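Local coordinates for protein mRNA interferase toxin YafQ (Escherichia coli, PDB 4MMG) that cuts ribosome-bound mRNA at lysine codons as the toxin of a type II toxin-antitoxin pair, halting translation elongation and bringing on bacterial stasis, at residues Val19-Ala22 with Gln23-Lys27; Leu35-Leu38 with Leu39-Thr43. The protein carries 1 engineered substitution. All blocks are in the same frame, centred on the assembly; numbering follows the deposited sequence.

Interaction 1: residues Val19-Ala22 with Gln23-Lys27; sequences VKLA and QKRHK. With SO4 (sulfate ion), chain D.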
ATOM      1  N   VAL A  19      -6.919  -5.493   5.258  1.00 10.31           N
ATOM      2  CA  VAL A  19      -7.837  -4.374   5.392  1.00 12.08           C
ATOM      3  C   VAL A  19      -8.886  -4.667   6.464  1.00 11.67           C
ATOM      4  O   VAL A  19      -9.191  -3.804   7.297  1.00 12.21           O
ATOM      5  CB  VAL A  19      -8.495  -4.011   4.042  1.00 12.29           C
ATOM      6  CG1 VAL A  19      -9.674  -3.065   4.249  1.00 15.22           C
ATOM      7  CG2 VAL A  19      -7.469  -3.397   3.104  1.00 14.12           C
ATOM      8  N   LYS A  20      -9.419  -5.888   6.468  1.00 12.32           N
ATOM      9  CA  LYS A  20     -10.380  -6.270   7.501  1.00 13.57           C
ATOM     10  C   LYS A  20      -9.773  -6.191   8.900  1.00 12.15           C
ATOM     11  O   LYS A  20     -10.428  -5.736   9.840  1.00 14.34           O
ATOM     12  CB  LYS A  20     -10.943  -7.668   7.238  1.00 16.74           C
ATOM     13  CG  LYS A  20     -11.874  -7.724   6.038  1.00 24.43           C
ATOM     14  CD  LYS A  20     -12.482  -9.107   5.880  1.00 30.60           C
ATOM     15  CE  LYS A  20     -13.104  -9.280   4.504  1.00 34.99           C
ATOM     16  NZ  LYS A  20     -13.070 -10.708   4.071  1.00 41.32           N
ATOM     17  N   LEU A  21      -8.518  -6.605   9.035  1.00 11.29           N
ATOM     18  CA  LEU A  21      -7.848  -6.573  10.333  1.00 11.29           C
ATOM     19  C   LEU A  21      -7.626  -5.130  10.801  1.00 13.02           C
ATOM     20  O   LEU A  21      -7.819  -4.814  11.976  1.00 12.47           O
ATOM     21  CB  LEU A  21      -6.522  -7.330  10.263  1.00 11.01           C
ATOM     22  CG  LEU A  21      -5.767  -7.496  11.577  1.00 14.10           C
ATOM     23  CD1 LEU A  21      -6.604  -8.279  12.576  1.00 16.34           C
ATOM     24  CD2 LEU A  21      -4.427  -8.181  11.341  1.00 14.97           C
ATOM     25  N   ALA A  22      -7.232  -4.251   9.882  1.00 10.70           N
ATOM     26  CA  ALA A  22      -7.059  -2.833  10.206  1.00  9.77           C
ATOM     27  C   ALA A  22      -8.372  -2.242  10.706  1.00 11.27           C
ATOM     28  O   ALA A  22      -8.399  -1.469  11.673  1.00 11.81           O
ATOM     29  CB  ALA A  22      -6.548  -2.066   8.991  1.00  9.76           C
ATOM     30  N   GLN A  23      -9.465  -2.604  10.044  1.00 11.73           N
ATOM     31  CA  GLN A  23     -10.781  -2.145  10.476  1.00 13.66           C
ATOM     32  C   GLN A  23     -11.085  -2.611  11.894  1.00 12.96           C
ATOM     33  O   GLN A  23     -11.523  -1.822  12.734  1.00 14.50           O
ATOM     34  CB  GLN A  23     -11.858  -2.656   9.523  1.00 16.86           C
ATOM     35  CG  GLN A  23     -11.845  -1.973   8.175  1.00 19.15           C
ATOM     36  CD  GLN A  23     -12.913  -2.512   7.240  1.00 30.20           C
ATOM     37  OE1 GLN A  23     -12.787  -3.615   6.702  1.00 31.24           O
ATOM     38  NE2 GLN A  23     -13.974  -1.736   7.047  1.00 34.41           N
ATOM     39  N   LYS A  24     -10.850  -3.899  12.143  1.00 12.96           N
ATOM     40  CA  LYS A  24     -11.086  -4.515  13.444  1.00 14.84           C
ATOM     41  C   LYS A  24     -10.262  -3.846  14.539  1.00 14.60           C
ATOM     42  O   LYS A  24     -10.723  -3.702  15.678  1.00 14.91           O
ATOM     43  CB  LYS A  24     -10.752  -6.007  13.368  1.00 15.37           C
ATOM     44  CG  LYS A  24     -11.079  -6.789  14.633  1.00 19.74           C
ATOM     45  CD  LYS A  24     -10.636  -8.232  14.506  1.00 23.63           C
ATOM     46  CE  LYS A  24     -11.082  -9.051  15.704  1.00 28.84           C
ATOM     47  NZ  LYS A  24     -10.411 -10.378  15.727  1.00 35.22           N
ATOM     48  N   ARG A  25      -9.045  -3.432  14.197  1.00 11.80           N
ATOM     49  CA  ARG A  25      -8.149  -2.823  15.178  1.00 11.93           C
ATOM     50  C   ARG A  25      -8.323  -1.309  15.301  1.00 13.40           C
ATOM     51  O   ARG A  25      -7.529  -0.646  15.968  1.00 14.11           O
ATOM     52  CB  ARG A  25      -6.696  -3.195  14.870  1.00 12.88           C
ATOM     53  CG  ARG A  25      -6.434  -4.676  15.044  1.00 12.70           C
ATOM     54  CD  ARG A  25      -4.991  -5.078  14.793  1.00 13.90           C
ATOM     55  NE  ARG A  25      -4.803  -6.512  15.029  1.00 12.94           N
ATOM     56  CZ  ARG A  25      -3.690  -7.181  14.746  1.00 13.08           C
ATOM     57  NH1 ARG A  25      -2.652  -6.546  14.221  1.00 14.53           N
ATOM     58  NH2 ARG A  25      -3.618  -8.483  14.994  1.00 14.80           N
ATOM     59  N   HIS A  26      -9.372  -0.789  14.660  1.00 12.34           N
ATOM     60  CA  HIS A  26      -9.806   0.601  14.792  1.00 11.72           C
ATOM     61  C   HIS A  26      -8.859   1.604  14.154  1.00 11.51           C
ATOM     62  O   HIS A  26      -8.775   2.753  14.582  1.00 12.59           O
ATOM     63  CB  HIS A  26     -10.097   0.958  16.258  1.00 11.60           C
ATOM     64  CG  HIS A  26     -10.979  -0.035  16.945  1.00 13.18           C
ATOM     65  ND1 HIS A  26     -12.203  -0.415  16.438  1.00 17.56           N
ATOM     66  CD2 HIS A  26     -10.808  -0.744  18.087  1.00 14.78           C
ATOM     67  CE1 HIS A  26     -12.753  -1.308  17.243  1.00 17.33           C
ATOM     68  NE2 HIS A  26     -11.923  -1.529  18.248  1.00 16.52           N
ATOM     69  N   LYS A  27      -8.163   1.181  13.101  1.00 10.75           N
ATOM     70  CA  LYS A  27      -7.369   2.136  12.334  1.00 10.08           C
ATOM     71  C   LYS A  27      -8.281   3.126  11.601  1.00 12.02           C
ATOM     72  O   LYS A  27      -9.437   2.811  11.280  1.00 11.65           O
ATOM     73  CB  LYS A  27      -6.458   1.419  11.330  1.00 10.61           C
ATOM     74  CG  LYS A  27      -5.508   0.388  11.944  1.00 11.09           C
ATOM     75  CD  LYS A  27      -4.599   0.995  13.010  1.00 10.23           C
ATOM     76  CE  LYS A  27      -3.726   2.072  12.421  1.00 11.07           C
ATOM     77  NZ  LYS A  27      -2.716   2.561  13.404  1.00 18.31           N
TER
HETATM   78  S   SO4 D 102      -0.163  -9.125  13.288  1.00 23.23           S
HETATM   79  O1  SO4 D 102      -0.193  -7.651  13.211  1.00 19.33           O
HETATM   80  O2  SO4 D 102       1.212  -9.567  13.489  1.00 32.58           O
HETATM   81  O3  SO4 D 102      -0.973  -9.553  14.426  1.00 27.59           O
HETATM   82  O4  SO4 D 102      -0.683  -9.722  12.062  1.00 28.23           O
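Leu21 and Arg25 meet one turn apart at the end of helix 13-24, the branched end of the leucine lying over one face of the guanidinium. Leu21 CD2 stands 3.6 Å above the plane of the Arg25 guanidinium, over its centre, while Leu21 CD1 comes within 3.5 Å of Arg25 NE. The arginine runs extended from CG to NE, which carries its charge past the leucine to a sulfate ion, probably from the crystallisation liquor. Arg25 NH1 reaches sulfate O1 at 2.9 Å and Arg25 NH2 reaches sulfate O3 at 2.9 Å, both nearly straight, so two bonds at one edge fix the rotation of the group. The buried part of the contact is Ala22, whose small side chain lets Lys27 CG lie 4.0 Å from Ala22 CB; Met29 of the next helix also touches the alanine. The long polar chains of Lys20 and Lys24 suit the exposed side, whereas Lys27 NZ turns to a salt bridge with Glu68. The helix ends as Lys27 N bonds to Ala22 O (3.0 Å) and His26 N to Gln23 O (3.1 Å), with His26 at positive phi (70°): a Schellman motif.

Interaction 2: residues Leu35-Leu38 with Leu39-Thr43; sequences LMTL and LINNT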
ATOM      1  N   LEU A  35      -4.796   7.482   0.398  1.00  8.51           N
ATOM      2  CA  LEU A  35      -3.573   7.049  -0.260  1.00  8.32           C
ATOM      3  C   LEU A  35      -3.875   6.151  -1.454  1.00  9.16           C
ATOM      4  O   LEU A  35      -3.316   6.331  -2.540  1.00  9.32           O
ATOM      5  CB  LEU A  35      -2.681   6.323   0.740  1.00  8.88           C
ATOM      6  CG  LEU A  35      -1.450   5.618   0.183  1.00  8.49           C
ATOM      7  CD1 LEU A  35      -0.549   6.576  -0.572  1.00 10.03           C
ATOM      8  CD2 LEU A  35      -0.695   4.987   1.345  1.00  9.27           C
ATOM      9  N   MET A  36      -4.753   5.171  -1.248  1.00  9.71           N
ATOM     10  CA  MET A  36      -5.140   4.284  -2.340  1.00  9.73           C
ATOM     11  C   MET A  36      -5.725   5.053  -3.520  1.00 10.46           C
ATOM     12  O   MET A  36      -5.431   4.737  -4.672  1.00 10.45           O
ATOM     13  CB  MET A  36      -6.137   3.233  -1.861  1.00 10.29           C
ATOM     14  CG  MET A  36      -5.568   2.246  -0.856  1.00 10.21           C
ATOM     15  SD  MET A  36      -6.837   1.101  -0.265  1.00 15.49           S
ATOM     16  CE  MET A  36      -7.148   0.171  -1.732  1.00 15.46           C
ATOM     17  N   THR A  37      -6.538   6.062  -3.232  1.00 11.12           N
ATOM     18  CA  THR A  37      -7.155   6.852  -4.297  1.00 10.91           C
ATOM     19  C   THR A  37      -6.107   7.619  -5.113  1.00 10.92           C
ATOM     20  O   THR A  37      -6.204   7.705  -6.344  1.00 11.53           O
ATOM     21  CB  THR A  37      -8.249   7.768  -3.748  1.00 14.87           C
ATOM     22  OG1 THR A  37      -9.276   6.962  -3.148  1.00 19.85           O
ATOM     23  CG2 THR A  37      -8.851   8.611  -4.855  1.00 15.39           C
ATOM     24  N   LEU A  38      -5.090   8.157  -4.446  1.00  9.53           N
ATOM     25  CA  LEU A  38      -4.019   8.842  -5.170  1.00 10.71           C
ATOM     26  C   LEU A  38      -3.324   7.895  -6.142  1.00  9.10           C
ATOM     27  O   LEU A  38      -3.075   8.243  -7.294  1.00  9.56           O
ATOM     28  CB  LEU A  38      -3.003   9.432  -4.189  1.00  9.70           C
ATOM     29  CG  LEU A  38      -3.505  10.573  -3.297  1.00  9.85           C
ATOM     30  CD1 LEU A  38      -2.396  10.997  -2.337  1.00 11.37           C
ATOM     31  CD2 LEU A  38      -3.991  11.771  -4.118  1.00 10.35           C
ATOM     32  N   LEU A  39      -3.047   6.677  -5.686  1.00  8.46           N
ATOM     33  CA  LEU A  39      -2.422   5.673  -6.537  1.00  8.80           C
ATOM     34  C   LEU A  39      -3.334   5.257  -7.699  1.00 10.02           C
ATOM     35  O   LEU A  39      -2.902   5.215  -8.850  1.00 10.46           O
ATOM     36  CB  LEU A  39      -2.003   4.456  -5.709  1.00  8.17           C
ATOM     37  CG  LEU A  39      -0.803   4.742  -4.809  1.00  7.46           C
ATOM     38  CD1 LEU A  39      -0.765   3.782  -3.641  1.00  9.72           C
ATOM     39  CD2 LEU A  39       0.479   4.633  -5.621  1.00  9.46           C
ATOM     40  N   ILE A  40      -4.594   4.963  -7.385  1.00  9.44           N
ATOM     41  CA  ILE A  40      -5.558   4.545  -8.404  1.00 10.41           C
ATOM     42  C   ILE A  40      -5.720   5.622  -9.475  1.00 11.22           C
ATOM     43  O   ILE A  40      -5.782   5.309 -10.668  1.00 11.04           O
ATOM     44  CB  ILE A  40      -6.913   4.221  -7.758  1.00  9.63           C
ATOM     45  CG1 ILE A  40      -6.825   2.885  -7.017  1.00 10.89           C
ATOM     46  CG2 ILE A  40      -8.039   4.190  -8.800  1.00 12.62           C
ATOM     47  CD1 ILE A  40      -7.964   2.650  -6.041  1.00 13.88           C
ATOM     48  N   ASN A  41      -5.753   6.886  -9.053  1.00  9.88           N
ATOM     49  CA  ASN A  41      -5.940   8.005  -9.977  1.00  9.84           C
ATOM     50  C   ASN A  41      -4.663   8.455 -10.686  1.00 12.79           C
ATOM     51  O   ASN A  41      -4.699   9.396 -11.494  1.00 13.24           O
ATOM     52  CB  ASN A  41      -6.561   9.193  -9.242  1.00 11.27           C
ATOM     53  CG  ASN A  41      -8.006   8.958  -8.869  1.00 13.36           C
ATOM     54  OD1 ASN A  41      -8.618   7.980  -9.297  1.00 16.91           O
ATOM     55  ND2 ASN A  41      -8.567   9.863  -8.077  1.00 14.95           N
ATOM     56  N   ASN A  42      -3.539   7.801 -10.381  1.00 10.76           N
ATOM     57  CA  ASN A  42      -2.242   8.183 -10.952  1.00 12.29           C
ATOM     58  C   ASN A  42      -1.865   9.625 -10.609  1.00 11.99           C
ATOM     59  O   ASN A  42      -1.243  10.335 -11.412  1.00 12.98           O
ATOM     60  CB  ASN A  42      -2.217   7.962 -12.473  1.00 12.41           C
ATOM     61  CG  ASN A  42      -0.810   7.930 -13.034  1.00 14.57           C
ATOM     62  OD1 ASN A  42       0.103   7.387 -12.418  1.00 16.62           O
ATOM     63  ND2 ASN A  42      -0.631   8.518 -14.217  1.00 19.83           N
ATOM     64  N   THR A  43      -2.252  10.055  -9.410  1.00 11.48           N
ATOM     65  CA  THR A  43      -1.901  11.384  -8.910  1.00 10.32           C
ATOM     66  C   THR A  43      -0.522  11.281  -8.256  1.00 10.00           C
ATOM     67  O   THR A  43      -0.376  11.370  -7.030  1.00 11.19           O
ATOM     68  CB  THR A  43      -2.968  11.894  -7.936  1.00 10.65           C
ATOM     69  OG1 THR A  43      -4.262  11.694  -8.522  1.00 13.58           O
ATOM     70  CG2 THR A  43      -2.782  13.387  -7.661  1.00 11.10           C
TER
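With chi1 at 171°, Leu35 sends CG opposite its backbone N, whereas Leu39, at chi1 -72°, places CG beside its own N; the two side chains then run abreast, and Leu35 CD1 meets Leu39 CD1 at 4.2 Å. Both are buried, and their branched apolar ends suit the face of the beta-sheet they cover, where Leu73 touches both and Leu82, Phe84 and Tyr75 also touch Leu39. Ile40 continues this apolar face, touching Ile9 and Tyr11. Thr37 and Asn41 also lie alongside each other, but on the exposed side: Thr37 CG2 sits 3.5 Å from Asn41 ND2, while Thr37 OG1 bonds back to Lys33 O. Past the last turn the chain folds back, and Leu38 CD2 crosses to Thr43 CB at 4.0 Å, a carbon-to-carbon contact beside the backbone bond from Thr43 N to Leu38 O (2.9 Å). That donor lies in the carbonyl plane of Leu38. Asn42 N bonds to Leu39 O at 3.1 Å, and Asn42 OD1 accepts a bond from Arg7. The two backbone bonds, with Asn42 at positive phi (59°), which asparagine adopts more readily than most residues, make a Schellman motif ending helix 29-40, whose apolar face packs on the beta-sheet of this RelE-family toxin.

From the N terminus the chain runs through strand 8-11 into helix 13-24, where interaction 1 closes a short turn at the helix end. Helix 29-40 follows, and interaction 2 closes a similar turn at its end. The two contacts stand in series, neither nested nor crossing, with centres 21 Å apart and nearest atoms about 6 Å apart. Met29, at the start of the second helix, packs on side chains of interaction 1 and so joins the two helices. Interaction 1 is a surface contact; Lys27 lies about 11 Å, side chain to side chain, from the engineered Gln90 at the inferred proton-donor position. Interaction 2 instead ties its helix to strands 8-11, 71-77 and 81-88, away from that site.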